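Local structure of alginate lyase (Chitinophaga sp. MD30, 6KCW) at residues A[11-16]-A[24-29]; A[53-56]-A[60-63]; A[78-81]-A[85-88]; A[131-136]-A[141-146]; A[207-212]-A[235-240]. The protein cleaves alginate as a bacterial polysaccharide lyase of family 36, probably by beta-elimination with a single side chain serving as both catalytic base and catalytic acid. All coordinates share one frame; numbering follows the deposited sequence.

Contact 1: residues A[11-16]-A[24-29]; sequences NNYATG and ASDFGN. With CA (calcium ion), chain C.
The last turn of helix 20-27 is joined to the loop between strands 5-8 and 16-17 by one phenol-carboxylate bond, from Tyr13 to Asp26. Tyr13 OH donates to Asp26 OD2 at 2.5 Å, on the syn lone pair of that oxygen. The two side chains come from opposite directions, and the ring and carboxylate planes stand 88° apart. Asp26 OD1 is 3.4 Å from Tyr13 OH, but the angle there is poor, so the phenol uses one oxygen of the pair. With CG beside its own backbone N (chi1 -83°), Tyr13 stretches out from the loop to the helix; the nearest CA atoms, those of Tyr13 and Asp26, are 11.2 Å apart. OD2 also takes a bond from Tyr18, whose ring meets that of Tyr13 edge-to-face. A phenylalanine at Tyr13 would probably cost OD2 this phenol donor and let the carboxylate turn more easily. A second link in this surface contact may run through water 1, which accepts from Asn12 ND2 at 3.1 Å; the modelled 2.4 Å between water 1 and Asp26 OD1 is doubtfully short. The same loop begins at a calcium site. Asn11 OD1 binds the calcium ion at 2.2 Å, alongside waters 2 and 3, and Asn9, Gly43 and Asp233 supply further protein ligands.

Contact 2: residues A[53-56]-A[60-63]; sequences ALSG and LISN
Gly56 N, in the Ser55-Gly56 peptide, is approached both by Ser55 OG and by the CD1 methyl of Ile61. The bond from Gly56 N to Ser55 OG measures 2.5 Å with an N-H...O angle of 138°; so short and bent a bond in a local turn is best treated with caution. It is possible because Ser55 carries OG anti to its own N (chi1 164°), which sets the hydroxyl beside the carbonyl carbon and hence near the next amide. Across the contact the touching is apolar. Ile61 CD1 lies over the flat face of the Ser55-Gly56 peptide, 3.5 Å from Ser55 C and equally 3.5 Å from Gly56 N. The methyl also passes Ser55 OG at 3.9 Å. An extended CG1 branch (chi2 -172°) carries CD1 to the peptide from strand 60-69, with the Ile61 CB directed toward residues 53-56. That strand is bonded through Leu60 and Ser62 to strand 206-215, whose Arg215 also pairs with the Ser55 backbone. No hydrogen bond crosses between residues 53-56 and 60-63, so their direct association rests on van der Waals contact of one methyl with a peptide face.

Contact 3: residues A[78-81]-A[85-88]; sequences VRFH and DWSR
Phe80 and Trp86 meet in a T-shaped stack, the edge of the indole directed at the face of the phenyl ring. The six-membered ring of Trp86 has its centroid 4.9 Å from that of Phe80, and the planes stand at 67°. The tight part of the contact is at Trp86 CZ3, which sits over the centre of the Phe80 ring, 3.5 Å above its plane. From there Trp86 CZ3 reaches Phe80 CG at 3.6 Å and Phe80 CZ, across the ring, at 4.1 Å, the signature of a centred approach. Trp86 CH2 touches more to one side, 3.9 Å from both Phe80 CG and Phe80 CD1. The loose part begins beyond this edge: the five-membered ring of Trp86 is directed away from Phe80, and the indole is partly exposed, whereas Phe80 is buried; Lys159 makes a cation-pi contact with the indole. The backbones stay well separated, with the CA atoms of Phe80 and Trp86 9.1 Å apart, so the rings alone span the interval. With an alanine at Phe80, the indole edge is likely to lose the aromatic face beneath it, opening a gap and letting Trp86 shift. The rings of Phe84 and Trp120 also meet Phe80 edge-to-face. Its strand, 71-80, runs antiparallel to both 162-170 and 228-241 in one sheet, while Trp86 lies on the loop to strand 89-92 and bonds through its backbone O to Trp120 of strand 113-122, in the other sheet.

Contact 4: residues A[131-136]-A[141-146]; sequences QPYIYH and GQYGDT. With PO4 (phosphate ion), chain B.
Tyr133 and Gly144 meet ring face to backbone. The Tyr133 CB starts off away from residues 141-146, but with CG anti to the backbone N (chi1 -161°) the ring turns back beneath them. CG lies 4.1 Å from Gly144 CA; further out, CE1 closes to 3.5 Å from the same carbon, while the Thr146 CG2 methyl lies at the ring edge, near CD1. Tyr133 CZ comes 3.3 Å from Gly144 N. At the tip, Tyr133 OH accepts a hydrogen bond from Gly144 N of 3.1 Å, with an N-H...O angle of 158°. Gly144 CA also sits over the face of Tyr135, 4.1 Å from that ring's centroid, so two aromatic faces hold CH-pi contacts with one glycine, at a place where a CB would collide with Tyr133 CZ. The hydroxyls of both tyrosines border a phosphate, probably from the crystallisation liquor, that Lys91 and Arg117 also bind; its modelled position is doubtful, because Tyr135 OH and phosphate O4 are only 1.3 Å apart. In the backbone, Ile134 and Asp145 form a single antiparallel bridge, Ile134 N to Asp145 O and Asp145 N to Ile134 O both measuring 2.7 Å. His136 NE2 then donates to Asp145 OD2 at 2.7 Å, on the anti side, with ring and carboxylate planes 20° apart; Asp145 OD1 has a second partner in Phe147 N. Strand 128-135 pairs antiparallel with strand 113-122, and Pro132 and Ile134 pack against strand 188-195 of the other sheet.

Contact 5: residues A[207-212]-A[235-240]; sequences KNMTFH and LVLRKI
Leu235 and Met209 reach toward each other tip to tip, Leu235 CD2 standing 4.2 Å from Met209 CE. This is the first of two places where residues 235-240 touch residues 207-212. Phe27 of contact 1 packs on both of these methyl ends, and Phe94 lies against both side chains. Val236 comes next and, by strand alternation, turns to the outer side, where it touches Ser7. With Leu237 the chain faces inward again: its CD1 meets Met209 SD at 3.8 Å, the two side chains crossing obliquely. Leu237 also rests on Leu6 and Phe96. After it, Arg238 is exposed, and Lys239 bonds Ser67 rather than residues 207-212. Met209 thus serves both leucines with different atoms, sulfur to one and methyl to the other. Its torsions explain this: the chain leaves CA extended, CG anti to the backbone N (chi1 175°), and then bends at the sulfur (chi3 66°) to bring CE round to Leu235. No hydrogen bond crosses, and the closest CA atoms, those of Met209 and Leu237, are 8.8 Å apart, too far for neighbouring strands of one sheet. The two strands belong to different antiparallel sheets that face each other through buried apolar side chains, the arrangement of a beta sandwich, as in the concanavalin-like jelly rolls to which the polysaccharide lyase 14 family is assigned.

In the fold
Along the chain contacts 1 to 5 come in series. Contact 5 lies between the two antiparallel sheets. Contact 1 touches it through Phe27, which packs on Met209 and Leu235, so helix 20-27, joined by Tyr13 to the loop bearing Asn11, also packs on the core. Contact 2 shares a sheet with contact 5: strands 60-69 and 206-215 are neighbours, and Asn63 probably bonds His212. Contact 3 starts on strand 71-80, next to strand 228-241 in the other sheet, its centre about 22 Å from that of contact 5. Contacts 1 and 4, centres about 31 Å apart, lie on opposite sides of the chain's centre, which separates the calcium site from the tyrosine-lined surface where a phosphate is modelled.

Contact 1: residues A[11-16]-A[24-29]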
# COMPACT_ATOMS: atom_id res chain seq x y z
N ASN A 11 3.06 2.90 20.11
CA ASN A 11 2.59 2.76 21.48
C ASN A 11 3.28 3.72 22.44
O ASN A 11 2.74 3.98 23.53
CB ASN A 11 2.78 1.32 21.94
CG ASN A 11 1.77 0.41 21.32
OD1 ASN A 11 0.89 0.86 20.60
ND2 ASN A 11 1.89 -0.89 21.59
N ASN A 12 4.44 4.23 22.07
CA ASN A 12 5.13 5.28 22.81
C ASN A 12 4.58 6.66 22.49
O ASN A 12 5.11 7.65 23.01
CB ASN A 12 6.62 5.24 22.49
CG ASN A 12 6.90 5.40 20.99
OD1 ASN A 12 6.22 4.81 20.13
ND2 ASN A 12 7.90 6.21 20.67
N TYR A 13 3.55 6.77 21.66
CA TYR A 13 3.03 8.07 21.26
C TYR A 13 1.80 8.43 22.06
O TYR A 13 1.00 7.56 22.43
CB TYR A 13 2.69 8.13 19.77
CG TYR A 13 3.90 8.41 18.94
CD1 TYR A 13 4.37 9.72 18.80
CD2 TYR A 13 4.60 7.37 18.34
CE1 TYR A 13 5.50 9.98 18.06
CE2 TYR A 13 5.73 7.62 17.62
CZ TYR A 13 6.17 8.93 17.47
OH TYR A 13 7.31 9.17 16.73
N ALA A 14 1.68 9.73 22.34
CA ALA A 14 0.46 10.32 22.84
C ALA A 14 -0.62 10.31 21.77
O ALA A 14 -0.35 10.49 20.57
CB ALA A 14 0.73 11.77 23.25
N THR A 15 -1.87 10.14 22.21
CA THR A 15 -2.97 10.55 21.35
C THR A 15 -2.77 12.02 20.97
O THR A 15 -2.39 12.86 21.79
CB THR A 15 -4.31 10.35 22.05
OG1 THR A 15 -4.53 8.96 22.26
CG2 THR A 15 -5.45 10.89 21.20
N GLY A 16 -2.96 12.32 19.70
CA GLY A 16 -2.69 13.65 19.20
C GLY A 16 -1.90 13.61 17.90
O GLY A 16 -1.39 12.58 17.48
N ALA A 24 9.34 11.08 9.83
CA ALA A 24 10.72 10.97 9.36
C ALA A 24 11.59 10.29 10.41
O ALA A 24 12.47 9.48 10.07
CB ALA A 24 11.27 12.36 9.02
N SER A 25 11.33 10.55 11.69
CA SER A 25 12.15 9.94 12.73
C SER A 25 11.91 8.43 12.83
O SER A 25 12.86 7.66 13.03
CB SER A 25 11.89 10.62 14.07
OG SER A 25 12.82 10.17 15.06
N ASP A 26 10.65 7.99 12.67
CA ASP A 26 10.31 6.58 12.83
C ASP A 26 10.61 5.77 11.58
O ASP A 26 11.11 4.64 11.66
CB ASP A 26 8.83 6.45 13.18
CG ASP A 26 8.52 7.02 14.54
OD1 ASP A 26 9.32 6.74 15.45
OD2 ASP A 26 7.51 7.74 14.68
N PHE A 27 10.27 6.32 10.44
CA PHE A 27 10.45 5.65 9.19
C PHE A 27 11.82 5.88 8.62
O PHE A 27 12.25 5.14 7.79
CB PHE A 27 9.42 6.15 8.20
CG PHE A 27 8.03 5.71 8.50
CD1 PHE A 27 7.54 4.56 7.97
CD2 PHE A 27 7.21 6.48 9.25
CE1 PHE A 27 6.27 4.16 8.22
CE2 PHE A 27 5.94 6.09 9.51
CZ PHE A 27 5.46 4.93 8.99
N GLY A 28 12.50 6.91 9.05
CA GLY A 28 13.82 7.21 8.54
C GLY A 28 13.71 8.28 7.50
O GLY A 28 14.51 9.15 7.43
N ASN A 29 12.68 8.22 6.70
CA ASN A 29 12.44 9.21 5.70
C ASN A 29 10.98 9.10 5.30
O ASN A 29 10.44 8.05 5.39
CB ASN A 29 13.42 9.11 4.53
CG ASN A 29 13.25 7.87 3.71
OD1 ASN A 29 12.44 7.84 2.82
ND2 ASN A 29 14.03 6.87 3.99
CA CA C . -0.05 0.44 18.65
O HOH W 1 9.15 6.48 17.87
O HOH W 2 -1.24 0.09 20.38
O HOH W 3 0.83 -2.05 19.04

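Contact 2: residues A[53-56]-A[60-63]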
# COMPACT_ATOMS: atom_id res chain seq x y z
N ALA A 53 -12.25 15.20 -2.30
CA ALA A 53 -10.87 15.25 -2.78
C ALA A 53 -10.39 13.85 -3.14
O ALA A 53 -10.93 12.85 -2.66
CB ALA A 53 -9.93 15.87 -1.75
N LEU A 54 -9.36 13.82 -3.98
CA LEU A 54 -8.70 12.61 -4.42
C LEU A 54 -7.21 12.71 -4.10
O LEU A 54 -6.70 13.78 -3.75
CB LEU A 54 -8.90 12.38 -5.91
CG LEU A 54 -10.35 12.26 -6.35
CD1 LEU A 54 -10.43 12.11 -7.85
CD2 LEU A 54 -11.01 11.07 -5.70
N SER A 55 -6.54 11.57 -4.20
CA SER A 55 -5.08 11.51 -4.27
C SER A 55 -4.37 12.14 -3.06
O SER A 55 -4.76 11.92 -1.91
CB SER A 55 -4.65 11.99 -5.66
OG SER A 55 -3.27 12.32 -5.71
N GLY A 56 -3.32 12.93 -3.31
CA GLY A 56 -2.66 13.69 -2.27
C GLY A 56 -3.47 14.84 -1.73
O GLY A 56 -3.27 15.25 -0.58
N LEU A 60 -2.96 10.82 2.20
CA LEU A 60 -1.56 10.84 2.60
C LEU A 60 -0.80 9.82 1.77
O LEU A 60 -1.07 8.61 1.86
CB LEU A 60 -1.42 10.57 4.10
CG LEU A 60 -0.01 10.29 4.65
CD1 LEU A 60 0.83 11.55 4.62
CD2 LEU A 60 -0.07 9.74 6.05
N ILE A 61 0.14 10.30 0.96
CA ILE A 61 0.80 9.51 -0.07
C ILE A 61 2.30 9.71 0.11
O ILE A 61 2.86 10.73 -0.34
CB ILE A 61 0.36 9.90 -1.48
CG1 ILE A 61 -1.15 9.76 -1.65
CG2 ILE A 61 1.11 9.06 -2.54
CD1 ILE A 61 -1.59 9.95 -3.10
N SER A 62 2.97 8.77 0.78
CA SER A 62 4.39 8.88 1.05
C SER A 62 5.11 7.63 0.55
O SER A 62 4.59 6.52 0.66
CB SER A 62 4.67 9.09 2.55
OG SER A 62 6.00 9.51 2.78
N ASN A 63 6.30 7.83 -0.00
CA ASN A 63 7.17 6.75 -0.43
C ASN A 63 8.38 6.74 0.48
O ASN A 63 9.15 7.70 0.50
CB ASN A 63 7.58 6.94 -1.89
CG ASN A 63 6.39 7.12 -2.80
OD1 ASN A 63 5.46 6.31 -2.78
ND2 ASN A 63 6.39 8.20 -3.59

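Contact 3: residues A[78-81]-A[85-88]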
# COMPACT_ATOMS: atom_id res chain seq x y z
N VAL A 78 -4.69 -2.98 9.93
CA VAL A 78 -5.46 -1.88 9.37
C VAL A 78 -6.91 -2.08 9.76
O VAL A 78 -7.41 -3.21 9.82
CB VAL A 78 -5.27 -1.79 7.84
CG1 VAL A 78 -5.56 -3.13 7.18
CG2 VAL A 78 -6.15 -0.69 7.28
N ARG A 79 -7.57 -0.97 10.08
CA ARG A 79 -8.97 -0.95 10.49
C ARG A 79 -9.63 0.27 9.87
O ARG A 79 -9.09 1.38 9.97
CB ARG A 79 -9.10 -0.90 12.01
CG ARG A 79 -10.40 -1.45 12.57
CD ARG A 79 -10.95 -0.53 13.65
NE ARG A 79 -9.90 0.01 14.50
CZ ARG A 79 -9.96 1.20 15.08
NH1 ARG A 79 -11.03 1.98 14.90
NH2 ARG A 79 -8.95 1.64 15.83
N PHE A 80 -10.76 0.07 9.20
CA PHE A 80 -11.54 1.20 8.73
C PHE A 80 -12.39 1.73 9.87
O PHE A 80 -12.88 0.96 10.71
CB PHE A 80 -12.42 0.81 7.54
CG PHE A 80 -11.65 0.55 6.29
CD1 PHE A 80 -11.17 -0.73 6.02
CD2 PHE A 80 -11.42 1.57 5.38
CE1 PHE A 80 -10.46 -0.97 4.87
CE2 PHE A 80 -10.70 1.34 4.23
CZ PHE A 80 -10.22 0.07 3.96
N HIS A 81 -12.55 3.05 9.91
CA HIS A 81 -13.32 3.70 10.95
C HIS A 81 -14.74 3.13 11.01
O HIS A 81 -15.22 2.47 10.10
CB HIS A 81 -13.35 5.20 10.71
CG HIS A 81 -14.05 5.97 11.78
ND1 HIS A 81 -15.39 6.29 11.70
CD2 HIS A 81 -13.61 6.50 12.94
CE1 HIS A 81 -15.74 6.98 12.77
NE2 HIS A 81 -14.68 7.12 13.54
N ASP A 85 -16.81 5.82 4.98
CA ASP A 85 -17.63 5.88 3.78
C ASP A 85 -16.87 5.17 2.67
O ASP A 85 -15.92 5.71 2.10
CB ASP A 85 -17.97 7.33 3.41
CG ASP A 85 -18.85 7.43 2.16
OD1 ASP A 85 -19.44 6.40 1.74
OD2 ASP A 85 -18.95 8.54 1.60
N TRP A 86 -17.30 3.94 2.36
CA TRP A 86 -16.61 3.13 1.38
C TRP A 86 -16.39 3.89 0.08
O TRP A 86 -15.28 3.91 -0.47
CB TRP A 86 -17.39 1.85 1.09
CG TRP A 86 -17.51 0.88 2.22
CD1 TRP A 86 -18.66 0.30 2.67
CD2 TRP A 86 -16.45 0.32 3.00
NE1 TRP A 86 -18.38 -0.57 3.68
CE2 TRP A 86 -17.03 -0.58 3.91
CE3 TRP A 86 -15.06 0.50 3.02
CZ2 TRP A 86 -16.28 -1.30 4.84
CZ3 TRP A 86 -14.31 -0.21 3.94
CH2 TRP A 86 -14.92 -1.10 4.84
N SER A 87 -17.45 4.52 -0.43
CA SER A 87 -17.45 5.23 -1.72
C SER A 87 -17.00 4.24 -2.79
O SER A 87 -17.49 3.10 -2.80
CB SER A 87 -16.63 6.50 -1.60
OG SER A 87 -16.64 7.16 -2.83
N ARG A 88 -16.09 4.62 -3.70
CA ARG A 88 -15.70 3.68 -4.76
C ARG A 88 -14.51 2.83 -4.36
O ARG A 88 -14.46 1.65 -4.72
CB ARG A 88 -15.40 4.43 -6.07
CG ARG A 88 -14.85 3.55 -7.20
CD ARG A 88 -15.98 2.78 -7.89
NE ARG A 88 -15.56 2.20 -9.13
CZ ARG A 88 -16.03 1.05 -9.60
NH1 ARG A 88 -16.91 0.35 -8.90
NH2 ARG A 88 -15.61 0.57 -10.78

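Contact 4: residues A[131-136]-A[141-146]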
# COMPACT_ATOMS: atom_id res chain seq x y z
N GLN A 131 -8.30 -5.87 -2.37
CA GLN A 131 -7.90 -6.43 -3.65
C GLN A 131 -6.46 -6.04 -3.91
O GLN A 131 -6.09 -4.89 -3.65
CB GLN A 131 -8.80 -5.94 -4.81
CG GLN A 131 -8.55 -4.49 -5.28
CD GLN A 131 -9.45 -4.04 -6.44
OE1 GLN A 131 -10.44 -4.70 -6.77
NE2 GLN A 131 -9.10 -2.91 -7.06
N PRO A 132 -5.63 -6.95 -4.40
CA PRO A 132 -4.31 -6.55 -4.88
C PRO A 132 -4.46 -5.48 -5.96
O PRO A 132 -5.50 -5.35 -6.61
CB PRO A 132 -3.72 -7.84 -5.46
CG PRO A 132 -4.60 -8.96 -4.95
CD PRO A 132 -5.94 -8.36 -4.69
N TYR A 133 -3.39 -4.71 -6.14
CA TYR A 133 -3.38 -3.64 -7.13
C TYR A 133 -1.93 -3.50 -7.61
O TYR A 133 -1.16 -2.70 -7.07
CB TYR A 133 -3.92 -2.34 -6.56
CG TYR A 133 -4.35 -1.38 -7.64
CD1 TYR A 133 -5.49 -1.62 -8.39
CD2 TYR A 133 -3.59 -0.26 -7.94
CE1 TYR A 133 -5.89 -0.77 -9.38
CE2 TYR A 133 -3.98 0.61 -8.94
CZ TYR A 133 -5.14 0.34 -9.65
OH TYR A 133 -5.53 1.19 -10.66
N ILE A 134 -1.56 -4.30 -8.60
CA ILE A 134 -0.17 -4.51 -8.97
C ILE A 134 0.08 -3.94 -10.36
O ILE A 134 -0.61 -4.29 -11.32
CB ILE A 134 0.20 -6.00 -8.92
CG1 ILE A 134 -0.34 -6.65 -7.65
CG2 ILE A 134 1.70 -6.18 -8.90
CD1 ILE A 134 0.10 -5.95 -6.41
N TYR A 135 1.03 -3.02 -10.46
CA TYR A 135 1.63 -2.69 -11.74
C TYR A 135 2.85 -3.60 -11.88
O TYR A 135 3.60 -3.79 -10.92
CB TYR A 135 2.04 -1.21 -11.84
CG TYR A 135 0.87 -0.23 -11.85
CD1 TYR A 135 0.20 0.08 -10.68
CD2 TYR A 135 0.45 0.39 -13.03
CE1 TYR A 135 -0.86 0.97 -10.66
CE2 TYR A 135 -0.62 1.29 -13.03
CZ TYR A 135 -1.27 1.57 -11.83
OH TYR A 135 -2.34 2.46 -11.77
N HIS A 136 2.99 -4.21 -13.06
CA HIS A 136 4.12 -5.09 -13.34
C HIS A 136 4.27 -5.21 -14.86
O HIS A 136 3.51 -4.63 -15.63
CB HIS A 136 3.94 -6.45 -12.69
CG HIS A 136 2.67 -7.13 -13.10
ND1 HIS A 136 2.65 -8.24 -13.92
CD2 HIS A 136 1.38 -6.85 -12.81
CE1 HIS A 136 1.40 -8.62 -14.11
NE2 HIS A 136 0.61 -7.79 -13.45
N GLY A 141 -3.99 -4.53 -18.16
CA GLY A 141 -4.54 -3.22 -18.40
C GLY A 141 -3.53 -2.13 -18.12
O GLY A 141 -2.43 -2.35 -17.63
N GLN A 142 -3.95 -0.91 -18.45
CA GLN A 142 -3.07 0.23 -18.26
C GLN A 142 -2.99 0.62 -16.79
O GLN A 142 -1.98 1.19 -16.35
CB GLN A 142 -3.56 1.40 -19.11
CG GLN A 142 -2.80 2.68 -18.91
CD GLN A 142 -3.30 3.81 -19.83
OE1 GLN A 142 -2.76 4.91 -19.80
NE2 GLN A 142 -4.32 3.53 -20.63
N TYR A 143 -4.02 0.31 -16.02
CA TYR A 143 -4.07 0.56 -14.59
C TYR A 143 -3.78 -0.74 -13.83
O TYR A 143 -3.35 -1.73 -14.41
CB TYR A 143 -5.41 1.20 -14.22
CG TYR A 143 -5.59 2.58 -14.82
CD1 TYR A 143 -6.06 2.74 -16.12
CD2 TYR A 143 -5.27 3.73 -14.09
CE1 TYR A 143 -6.21 4.01 -16.68
CE2 TYR A 143 -5.42 4.99 -14.65
CZ TYR A 143 -5.89 5.12 -15.95
OH TYR A 143 -6.05 6.37 -16.51
N GLY A 144 -4.05 -0.73 -12.54
CA GLY A 144 -3.50 -1.77 -11.68
C GLY A 144 -4.12 -3.13 -11.94
O GLY A 144 -5.34 -3.28 -12.08
N ASP A 145 -3.27 -4.14 -11.96
CA ASP A 145 -3.68 -5.52 -12.11
C ASP A 145 -4.12 -6.04 -10.74
O ASP A 145 -3.34 -5.98 -9.78
CB ASP A 145 -2.51 -6.33 -12.69
CG ASP A 145 -2.90 -7.71 -13.14
OD1 ASP A 145 -4.06 -8.13 -12.90
OD2 ASP A 145 -2.03 -8.40 -13.72
N THR A 146 -5.37 -6.51 -10.64
CA THR A 146 -5.83 -7.13 -9.41
C THR A 146 -5.62 -8.63 -9.39
O THR A 146 -5.84 -9.25 -8.34
CB THR A 146 -7.33 -6.88 -9.17
OG1 THR A 146 -8.08 -7.54 -10.20
CG2 THR A 146 -7.64 -5.38 -9.14
P PO4 B . -3.58 4.32 -10.16
O1 PO4 B . -2.68 4.78 -9.04
O2 PO4 B . -3.72 5.45 -11.17
O3 PO4 B . -4.98 4.03 -9.66
O4 PO4 B . -2.95 3.11 -10.86

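Contact 5: residues A[207-212]-A[235-240]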
# COMPACT_ATOMS: atom_id res chain seq x y z
N LYS A 207 12.93 -0.81 -4.16
CA LYS A 207 13.60 0.43 -3.84
C LYS A 207 12.96 1.20 -2.69
O LYS A 207 13.67 1.84 -1.92
CB LYS A 207 13.67 1.33 -5.07
CG LYS A 207 14.79 0.94 -6.03
CD LYS A 207 14.81 1.84 -7.24
CE LYS A 207 16.21 1.87 -7.85
NZ LYS A 207 16.74 0.50 -8.14
N ASN A 208 11.63 1.16 -2.56
CA ASN A 208 11.06 1.85 -1.42
C ASN A 208 9.73 1.24 -1.04
O ASN A 208 9.11 0.49 -1.81
CB ASN A 208 10.98 3.38 -1.68
CG ASN A 208 10.08 3.77 -2.83
OD1 ASN A 208 8.95 3.30 -2.95
ND2 ASN A 208 10.56 4.69 -3.65
N MET A 209 9.32 1.52 0.19
CA MET A 209 8.04 1.09 0.74
C MET A 209 6.99 2.18 0.52
O MET A 209 7.24 3.36 0.83
CB MET A 209 8.19 0.75 2.22
CG MET A 209 6.88 0.41 2.90
SD MET A 209 7.00 0.18 4.68
CE MET A 209 7.44 1.82 5.24
N THR A 210 5.84 1.80 -0.03
CA THR A 210 4.75 2.73 -0.25
C THR A 210 3.82 2.74 0.95
O THR A 210 3.48 1.70 1.50
CB THR A 210 3.95 2.35 -1.50
OG1 THR A 210 3.37 1.05 -1.32
CG2 THR A 210 4.84 2.35 -2.75
N PHE A 211 3.42 3.94 1.35
CA PHE A 211 2.40 4.14 2.38
C PHE A 211 1.35 5.05 1.76
O PHE A 211 1.38 6.27 1.92
CB PHE A 211 2.99 4.73 3.65
CG PHE A 211 1.98 4.93 4.75
CD1 PHE A 211 0.86 4.12 4.82
CD2 PHE A 211 2.14 5.94 5.69
CE1 PHE A 211 -0.08 4.31 5.82
CE2 PHE A 211 1.21 6.13 6.70
CZ PHE A 211 0.09 5.32 6.76
N HIS A 212 0.42 4.44 1.03
CA HIS A 212 -0.58 5.18 0.26
C HIS A 212 -1.94 4.99 0.91
O HIS A 212 -2.43 3.85 1.03
CB HIS A 212 -0.59 4.73 -1.20
CG HIS A 212 0.65 5.10 -1.95
ND1 HIS A 212 0.78 4.93 -3.31
CD2 HIS A 212 1.82 5.63 -1.53
CE1 HIS A 212 1.97 5.34 -3.69
NE2 HIS A 212 2.63 5.76 -2.63
N LEU A 235 3.47 -1.96 12.46
CA LEU A 235 4.18 -2.10 11.20
C LEU A 235 5.54 -2.75 11.43
O LEU A 235 6.36 -2.23 12.18
CB LEU A 235 4.37 -0.74 10.53
CG LEU A 235 5.28 -0.80 9.30
CD1 LEU A 235 4.63 -1.57 8.15
CD2 LEU A 235 5.71 0.58 8.86
N VAL A 236 5.78 -3.88 10.76
CA VAL A 236 7.07 -4.56 10.81
C VAL A 236 7.56 -4.72 9.38
O VAL A 236 6.94 -5.42 8.57
CB VAL A 236 7.01 -5.91 11.53
CG1 VAL A 236 8.38 -6.55 11.56
CG2 VAL A 236 6.49 -5.72 12.95
N LEU A 237 8.67 -4.06 9.06
CA LEU A 237 9.28 -4.14 7.74
C LEU A 237 10.62 -4.85 7.85
O LEU A 237 11.36 -4.63 8.80
CB LEU A 237 9.48 -2.73 7.15
CG LEU A 237 10.29 -2.54 5.87
CD1 LEU A 237 9.40 -2.73 4.67
CD2 LEU A 237 10.91 -1.15 5.82
N ARG A 238 10.93 -5.69 6.86
CA ARG A 238 12.21 -6.41 6.91
C ARG A 238 12.74 -6.69 5.51
O ARG A 238 12.09 -7.36 4.71
CB ARG A 238 12.07 -7.71 7.69
CG ARG A 238 13.40 -8.34 7.97
CD ARG A 238 13.26 -9.41 9.01
NE ARG A 238 12.78 -10.66 8.44
CZ ARG A 238 13.58 -11.57 7.90
NH1 ARG A 238 14.89 -11.33 7.85
NH2 ARG A 238 13.08 -12.72 7.41
N LYS A 239 13.95 -6.18 5.26
CA LYS A 239 14.75 -6.57 4.10
C LYS A 239 15.23 -8.00 4.27
O LYS A 239 16.09 -8.28 5.10
CB LYS A 239 15.93 -5.62 3.94
CG LYS A 239 16.87 -5.99 2.81
CD LYS A 239 18.19 -5.26 2.93
CE LYS A 239 18.73 -4.88 1.56
NZ LYS A 239 20.09 -4.24 1.61
N ILE A 240 14.69 -8.91 3.48
CA ILE A 240 15.11 -10.29 3.63
C ILE A 240 16.46 -10.53 2.95
O ILE A 240 17.29 -11.28 3.46
CB ILE A 240 14.00 -11.21 3.10
CG1 ILE A 240 12.72 -11.01 3.93
CG2 ILE A 240 14.44 -12.65 3.12
CD1 ILE A 240 11.53 -11.78 3.43